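Local atomic coordinates of type C neurotoxin (Clostridium botulinum, PDB entry 3PME), a protein that probably binds gangliosides and membrane lipid at the neuronal surface, as the receptor-binding domain of a C/D mosaic botulinum neurotoxin. Residues Asn58-Tyr66 and Asp171-Ile179. Numbering follows the deposited sequence.
Sequences NNILYSAIY and DEVKLDKTI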
loop_
_atom_site.group_PDB
_atom_site.type_symbol
_atom_site.label_atom_id
_atom_site.label_comp_id
_atom_site.label_asym_id
_atom_site.label_seq_id
_atom_site.Cartn_x
_atom_site.Cartn_y
_atom_site.Cartn_z
ATOM N N ASN A 58 -26.268 -0.068 22.591
ATOM C CA ASN A 58 -26.371 -1.481 22.934
ATOM C C ASN A 58 -27.479 -2.201 22.179
ATOM O O ASN A 58 -27.395 -3.406 21.946
ATOM C CB ASN A 58 -26.577 -1.662 24.436
ATOM C CG ASN A 58 -26.260 -3.070 24.890
ATOM O OD1 ASN A 58 -25.206 -3.609 24.560
ATOM N ND2 ASN A 58 -27.169 -3.677 25.642
ATOM N N ASN A 59 -28.521 -1.464 21.804
ATOM C CA ASN A 59 -29.675 -2.074 21.154
ATOM C C ASN A 59 -29.333 -2.673 19.798
ATOM O O ASN A 59 -30.045 -3.544 19.300
ATOM C CB ASN A 59 -30.829 -1.075 21.040
ATOM C CG ASN A 59 -31.373 -0.660 22.393
ATOM O OD1 ASN A 59 -31.251 0.495 22.796
ATOM N ND2 ASN A 59 -31.953 -1.607 23.110
ATOM N N ILE A 60 -28.238 -2.207 19.204
ATOM C CA ILE A 60 -27.742 -2.781 17.960
ATOM C C ILE A 60 -27.440 -4.271 18.108
ATOM O O ILE A 60 -27.598 -5.034 17.158
ATOM C CB ILE A 60 -26.458 -2.068 17.481
ATOM C CG1 ILE A 60 -26.787 -0.688 16.930
ATOM C CG2 ILE A 60 -25.748 -2.885 16.407
ATOM C CD1 ILE A 60 -25.555 0.096 16.528
ATOM N N LEU A 61 -27.002 -4.682 19.295
ATOM C CA LEU A 61 -26.635 -6.082 19.517
ATOM C C LEU A 61 -27.847 -6.999 19.508
ATOM O O LEU A 61 -27.710 -8.209 19.343
ATOM C CB LEU A 61 -25.852 -6.245 20.818
ATOM C CG LEU A 61 -24.471 -5.594 20.788
ATOM C CD1 LEU A 61 -23.716 -5.929 22.056
ATOM C CD2 LEU A 61 -23.696 -6.045 19.561
ATOM N N TYR A 62 -29.035 -6.430 19.684
ATOM C CA TYR A 62 -30.247 -7.234 19.610
ATOM C C TYR A 62 -30.716 -7.295 18.162
ATOM O O TYR A 62 -31.735 -6.700 17.788
ATOM C CB TYR A 62 -31.341 -6.667 20.514
ATOM C CG TYR A 62 -32.514 -7.599 20.676
ATOM C CD1 TYR A 62 -32.452 -8.689 21.538
ATOM C CD2 TYR A 62 -33.687 -7.393 19.965
ATOM C CE1 TYR A 62 -33.532 -9.541 21.684
ATOM C CE2 TYR A 62 -34.765 -8.237 20.106
ATOM C CZ TYR A 62 -34.682 -9.306 20.963
ATOM O OH TYR A 62 -35.765 -10.142 21.089
ATOM N N SER A 63 -29.959 -8.026 17.351
ATOM C CA SER A 63 -30.162 -8.054 15.909
ATOM C C SER A 63 -29.411 -9.238 15.315
ATOM O O SER A 63 -28.878 -10.073 16.044
ATOM C CB SER A 63 -29.634 -6.767 15.278
ATOM O OG SER A 63 -28.215 -6.740 15.310
ATOM N N ALA A 64 -29.351 -9.285 13.989
ATOM C CA ALA A 64 -28.668 -10.365 13.286
ATOM C C ALA A 64 -27.186 -10.429 13.628
ATOM O O ALA A 64 -26.544 -11.432 13.349
ATOM C CB ALA A 64 -28.848 -10.217 11.786
ATOM N N ILE A 65 -26.656 -9.363 14.228
ATOM C CA ILE A 65 -25.233 -9.285 14.573
ATOM C C ILE A 65 -24.809 -10.442 15.462
ATOM O O ILE A 65 -23.661 -10.889 15.426
ATOM C CB ILE A 65 -24.879 -7.958 15.288
ATOM C CG1 ILE A 65 -23.377 -7.689 15.202
ATOM C CG2 ILE A 65 -25.325 -7.974 16.739
ATOM C CD1 ILE A 65 -22.917 -7.292 13.833
ATOM N N TYR A 66 -25.741 -10.944 16.262
ATOM C CA TYR A 66 -25.419 -12.059 17.133
ATOM C C TYR A 66 -25.369 -13.382 16.370
ATOM O O TYR A 66 -24.849 -14.372 16.878
ATOM C CB TYR A 66 -26.398 -12.132 18.304
ATOM C CG TYR A 66 -25.792 -11.720 19.629
ATOM C CD1 TYR A 66 -24.776 -12.468 20.204
ATOM C CD2 TYR A 66 -26.250 -10.601 20.309
ATOM C CE1 TYR A 66 -24.227 -12.111 21.418
ATOM C CE2 TYR A 66 -25.702 -10.223 21.522
ATOM C CZ TYR A 66 -24.691 -10.988 22.073
ATOM O OH TYR A 66 -24.144 -10.633 23.281
ATOM N N ASP A 171 -19.145 -22.367 22.968
ATOM C CA ASP A 171 -20.361 -22.120 23.728
ATOM C C ASP A 171 -20.736 -20.650 23.559
ATOM O O ASP A 171 -20.255 -19.992 22.632
ATOM C CB ASP A 171 -20.165 -22.544 25.178
ATOM C CG ASP A 171 -19.993 -24.053 25.300
ATOM O OD1 ASP A 171 -20.839 -24.780 24.744
ATOM O OD2 ASP A 171 -19.005 -24.507 25.915
ATOM N N GLU A 172 -21.606 -20.134 24.419
ATOM C CA GLU A 172 -22.115 -18.783 24.228
ATOM C C GLU A 172 -21.009 -17.725 24.149
ATOM O O GLU A 172 -20.046 -17.752 24.912
ATOM C CB GLU A 172 -23.099 -18.412 25.347
ATOM C CG GLU A 172 -24.404 -19.201 25.333
ATOM C CD GLU A 172 -24.375 -20.434 26.221
ATOM O OE1 GLU A 172 -23.284 -20.963 26.513
ATOM O OE2 GLU A 172 -25.468 -20.882 26.625
ATOM N N VAL A 173 -21.170 -16.793 23.218
ATOM C CA VAL A 173 -20.310 -15.619 23.158
ATOM C C VAL A 173 -21.144 -14.422 23.607
ATOM O O VAL A 173 -22.242 -14.198 23.097
ATOM C CB VAL A 173 -19.760 -15.376 21.736
ATOM C CG1 VAL A 173 -19.005 -14.053 21.687
ATOM C CG2 VAL A 173 -18.855 -16.526 21.307
ATOM N N LYS A 174 -20.644 -13.686 24.592
ATOM C CA LYS A 174 -21.301 -12.469 25.051
ATOM C C LYS A 174 -20.560 -11.315 24.410
ATOM O O LYS A 174 -19.415 -11.056 24.767
ATOM C CB LYS A 174 -21.223 -12.372 26.584
ATOM C CG LYS A 174 -21.723 -11.067 27.194
ATOM C CD LYS A 174 -23.199 -10.858 26.944
ATOM C CE LYS A 174 -23.715 -9.596 27.632
ATOM N NZ LYS A 174 -22.996 -8.379 27.121
ATOM N N LEU A 175 -21.200 -10.661 23.449
ATOM C CA LEU A 175 -20.613 -9.490 22.799
ATOM C C LEU A 175 -20.732 -8.299 23.715
ATOM O O LEU A 175 -21.669 -8.201 24.506
ATOM C CB LEU A 175 -21.330 -9.165 21.490
ATOM C CG LEU A 175 -21.243 -10.230 20.400
ATOM C CD1 LEU A 175 -22.165 -9.887 19.244
ATOM C CD2 LEU A 175 -19.795 -10.420 19.942
ATOM N N ASP A 176 -19.774 -7.394 23.602
ATOM C CA ASP A 176 -19.811 -6.155 24.356
ATOM C C ASP A 176 -19.996 -4.954 23.433
ATOM O O ASP A 176 -19.560 -4.969 22.277
ATOM C CB ASP A 176 -18.534 -5.997 25.164
ATOM C CG ASP A 176 -18.692 -5.003 26.288
ATOM O OD1 ASP A 176 -19.377 -5.332 27.279
ATOM O OD2 ASP A 176 -18.153 -3.886 26.176
ATOM N N LYS A 177 -20.628 -3.907 23.958
ATOM C CA LYS A 177 -20.912 -2.712 23.169
ATOM C C LYS A 177 -19.696 -1.796 23.019
ATOM O O LYS A 177 -19.717 -0.872 22.208
ATOM C CB LYS A 177 -22.062 -1.925 23.794
ATOM C CG LYS A 177 -21.676 -1.221 25.078
ATOM C CD LYS A 177 -22.906 -0.777 25.844
ATOM C CE LYS A 177 -22.528 0.050 27.063
ATOM N NZ LYS A 177 -21.848 1.308 26.664
ATOM N N THR A 178 -18.643 -2.053 23.789
ATOM C CA THR A 178 -17.448 -1.205 23.752
ATOM C C THR A 178 -16.328 -1.842 22.928
ATOM O O THR A 178 -16.052 -3.039 23.059
ATOM C CB THR A 178 -16.924 -0.924 25.167
ATOM O OG1 THR A 178 -17.957 -0.294 25.935
ATOM C CG2 THR A 178 -15.704 -0.006 25.114
ATOM N N ILE A 179 -15.701 -1.035 22.076
ATOM C CA ILE A 179 -14.547 -1.467 21.291
ATOM C C ILE A 179 -13.437 -0.495 21.591
ATOM O O ILE A 179 -13.618 0.718 21.438
ATOM C CB ILE A 179 -14.840 -1.427 19.784
ATOM C CG1 ILE A 179 -16.061 -2.280 19.456
ATOM C CG2 ILE A 179 -13.648 -1.941 18.988
ATOM C CD1 ILE A 179 -16.563 -2.078 18.040
HETATM O O HOH W 1 -24.522 -6.027 25.310
#
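Leu175 lies against the ring of Tyr66 and donates its backbone N-H to the Tyr66 hydroxyl. Leu175 CD1 sits over one face of the Tyr66 ring, 3.8 Å from its centroid and 13° off the normal, a CH-pi contact well suited to a branched aliphatic tip. The hydrogen bond from Leu175 N to Tyr66 OH spans 2.9 Å and is somewhat bent, 145° at the hydrogen. Val173 O reaches the ring edge in plane, 3.3 Å from Tyr66 CE1, where the aromatic C-H is slightly positive. Tyrosine thus serves twice, its face apolar and its far end polar.

Beside the tyrosine, Leu61 CD1 packs on Leu175 CB at 4.1 Å, and Ile65 lends a looser apolar touch through CG2. The CB of Leu61 already points at the other segment, and with CG anti to the carbonyl carbon (chi1 -67°) its methyls continue onto Leu175. Further along, Asn58 OD1 rests on the aliphatic part of Lys177 and accepts a hydrogen bond from a water, which is weakly held in turn by Lys174 NZ. Lys174, bent at chi2 and chi4, curls round so that its NZ donates to Leu175 O at 2.9 Å.

Farther out, an ST turn at Ser63 lies in the bend before Tyr66, while an Asx turn, Thr178 N to Asp176 OD2, lies where strand 178-181 begins. Trp100 also touches Leu175, and Ile200 lies against Ile65. The contact joins two loops at the surface of the concanavalin-like N-terminal subdomain: apolar packing round Leu175 is joined by one direct hydrogen bond and a water link, and the tyrosine hydroxyl adds one directional anchor, at Leu175 N, to a backbone also held by Ser98 and Leu56.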